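Local atomic coordinates of tyrosinase (Burkholderia thailandensis, PDB entry 5ZRD), a protein that probably uses a pair of copper ions to hydroxylate monophenols to catechols and oxidise these to quinones, as tyrosinases do. Residues L269-P272 against V273-H277. Residues are numbered along the deposited sequence; the frame is centred on the assembly and turned at random.
Sequences LVTP and VESPH. With CU (copper (II) ion), chain K; CIT (citric acid), chain E.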
loop_
_atom_site.group_PDB
_atom_site.type_symbol
_atom_site.label_atom_id
_atom_site.label_comp_id
_atom_site.label_asym_id
_atom_site.label_seq_id
_atom_site.Cartn_x
_atom_site.Cartn_y
_atom_site.Cartn_z
ATOM N N LEU A 269 34.094 13.159 25.984
ATOM C CA LEU A 269 32.696 12.797 26.062
ATOM C C LEU A 269 31.884 14.070 26.194
ATOM O O LEU A 269 32.062 14.790 27.166
ATOM C CB LEU A 269 32.448 11.929 27.303
ATOM C CG LEU A 269 32.689 10.433 27.119
ATOM C CD1 LEU A 269 32.312 9.648 28.370
ATOM C CD2 LEU A 269 31.924 9.900 25.928
ATOM N N VAL A 270 30.992 14.336 25.250
ATOM C CA VAL A 270 30.014 15.397 25.472
ATOM C C VAL A 270 28.673 14.775 25.883
ATOM O O VAL A 270 28.317 13.674 25.477
ATOM C CB VAL A 270 29.872 16.337 24.265
ATOM C CG1 VAL A 270 31.222 16.784 23.739
ATOM C CG2 VAL A 270 29.067 15.734 23.165
ATOM N N THR A 271 27.948 15.521 26.697
ATOM C CA THR A 271 26.645 15.136 27.166
ATOM C C THR A 271 25.625 16.196 26.737
ATOM O O THR A 271 25.732 17.327 27.168
ATOM C CB THR A 271 26.591 15.020 28.692
ATOM O OG1 THR A 271 27.503 13.988 29.049
ATOM C CG2 THR A 271 25.200 14.691 29.198
ATOM N N PRO A 272 24.634 15.808 25.935
ATOM C CA PRO A 272 23.548 16.669 25.551
ATOM C C PRO A 272 22.570 16.872 26.714
ATOM O O PRO A 272 22.430 16.009 27.606
ATOM C CB PRO A 272 22.850 15.939 24.401
ATOM C CG PRO A 272 23.096 14.466 24.694
ATOM C CD PRO A 272 24.346 14.426 25.539
ATOM N N VAL A 273 21.885 18.002 26.706
ATOM C CA VAL A 273 20.917 18.240 27.759
ATOM C C VAL A 273 19.827 17.160 27.713
ATOM O O VAL A 273 19.213 16.868 28.728
ATOM C CB VAL A 273 20.288 19.643 27.691
ATOM C CG1 VAL A 273 19.467 19.875 26.437
ATOM C CG2 VAL A 273 19.443 19.885 28.932
ATOM N N GLU A 274 19.591 16.583 26.532
ATOM C CA GLU A 274 18.570 15.562 26.340
ATOM C C GLU A 274 18.819 14.322 27.225
ATOM O O GLU A 274 17.871 13.606 27.526
ATOM C CB GLU A 274 18.478 15.125 24.877
ATOM C CG GLU A 274 17.165 14.451 24.552
ATOM C CD GLU A 274 16.980 14.034 23.099
ATOM O OE1 GLU A 274 15.831 13.563 22.737
ATOM O OE2 GLU A 274 17.991 14.095 22.343
ATOM N N SER A 275 20.071 14.075 27.582
ATOM C CA SER A 275 20.486 12.849 28.270
ATOM C C SER A 275 19.976 12.829 29.718
ATOM O O SER A 275 19.204 11.972 30.085
ATOM C CB SER A 275 21.989 12.663 28.148
ATOM O OG SER A 275 22.399 11.380 28.609
ATOM N N PRO A 276 20.415 13.772 30.548
ATOM C CA PRO A 276 19.917 13.839 31.903
ATOM C C PRO A 276 18.399 14.012 31.960
ATOM O O PRO A 276 17.740 13.490 32.889
ATOM C CB PRO A 276 20.612 15.058 32.532
ATOM C CG PRO A 276 21.189 15.794 31.349
ATOM C CD PRO A 276 21.542 14.674 30.402
ATOM N N HIS A 277 17.868 14.709 30.959
ATOM C CA HIS A 277 16.416 14.831 30.735
ATOM C C HIS A 277 15.773 13.443 30.643
ATOM O O HIS A 277 14.836 13.153 31.376
ATOM C CB HIS A 277 16.109 15.689 29.507
ATOM C CG HIS A 277 14.871 15.289 28.778
ATOM N ND1 HIS A 277 14.869 14.277 27.833
ATOM C CD2 HIS A 277 13.614 15.770 28.800
ATOM C CE1 HIS A 277 13.655 14.151 27.313
ATOM N NE2 HIS A 277 12.867 15.057 27.871
HETATM CU CU CU K . 10.817 15.383 28.368
HETATM C C1 CIT E . 24.606 10.331 23.597
HETATM O O1 CIT E . 24.773 9.302 22.894
HETATM O O2 CIT E . 23.758 11.166 23.254
HETATM C C2 CIT E . 25.376 10.683 24.867
HETATM C C3 CIT E . 26.203 9.586 25.570
HETATM O O7 CIT E . 27.380 10.191 26.072
HETATM C C4 CIT E . 25.726 9.286 26.977
HETATM C C5 CIT E . 25.891 10.638 27.728
HETATM O O3 CIT E . 26.965 11.134 28.151
HETATM O O4 CIT E . 24.870 11.291 27.887
HETATM C C6 CIT E . 26.785 8.559 24.603
HETATM O O5 CIT E . 26.638 7.352 24.682
HETATM O O6 CIT E . 27.495 8.990 23.688
#
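Pro272 and Ser275 meet where an extended run, Leu269 to Pro272, turns into the first turn of the helix that continues to residue 285. Ser275 N donates to Pro272 O at 3.1 Å, the nitrogen standing well above the carbonyl plane, with an N-H...O angle of 160°. Pro276 has no N-H to offer; instead its CD lies 3.2 Å from Pro272 O. One residue along, Val273 O takes a weak bond from His277 N. This turn opens helix 274-285, a copper-ligand helix of the tyrosinase di-copper domain. Beside the turn, Thr271 CG2 touches both Ser275 CB and Pro276 CD at 3.9 Å, and Ser275 CB rests on Pro272 CD. Thr271 OG1, beside its own backbone N (chi1 -62°), donates to citrate O3, while Ser275 OG reaches O4 of the same carboxylate at 2.6 Å; the citrate probably came from the crystallisation liquor. His277 NE2 binds copper at 2.1 Å, alongside His281 and His320. On the ring's other nitrogen, ND1 donates to Glu274 O at 3.1 Å, nearly in the imidazole plane, which helps fix the ring's rotation. The carboxylate of Glu274 leads away to the backbone N-H groups of Gly86 and Thr256.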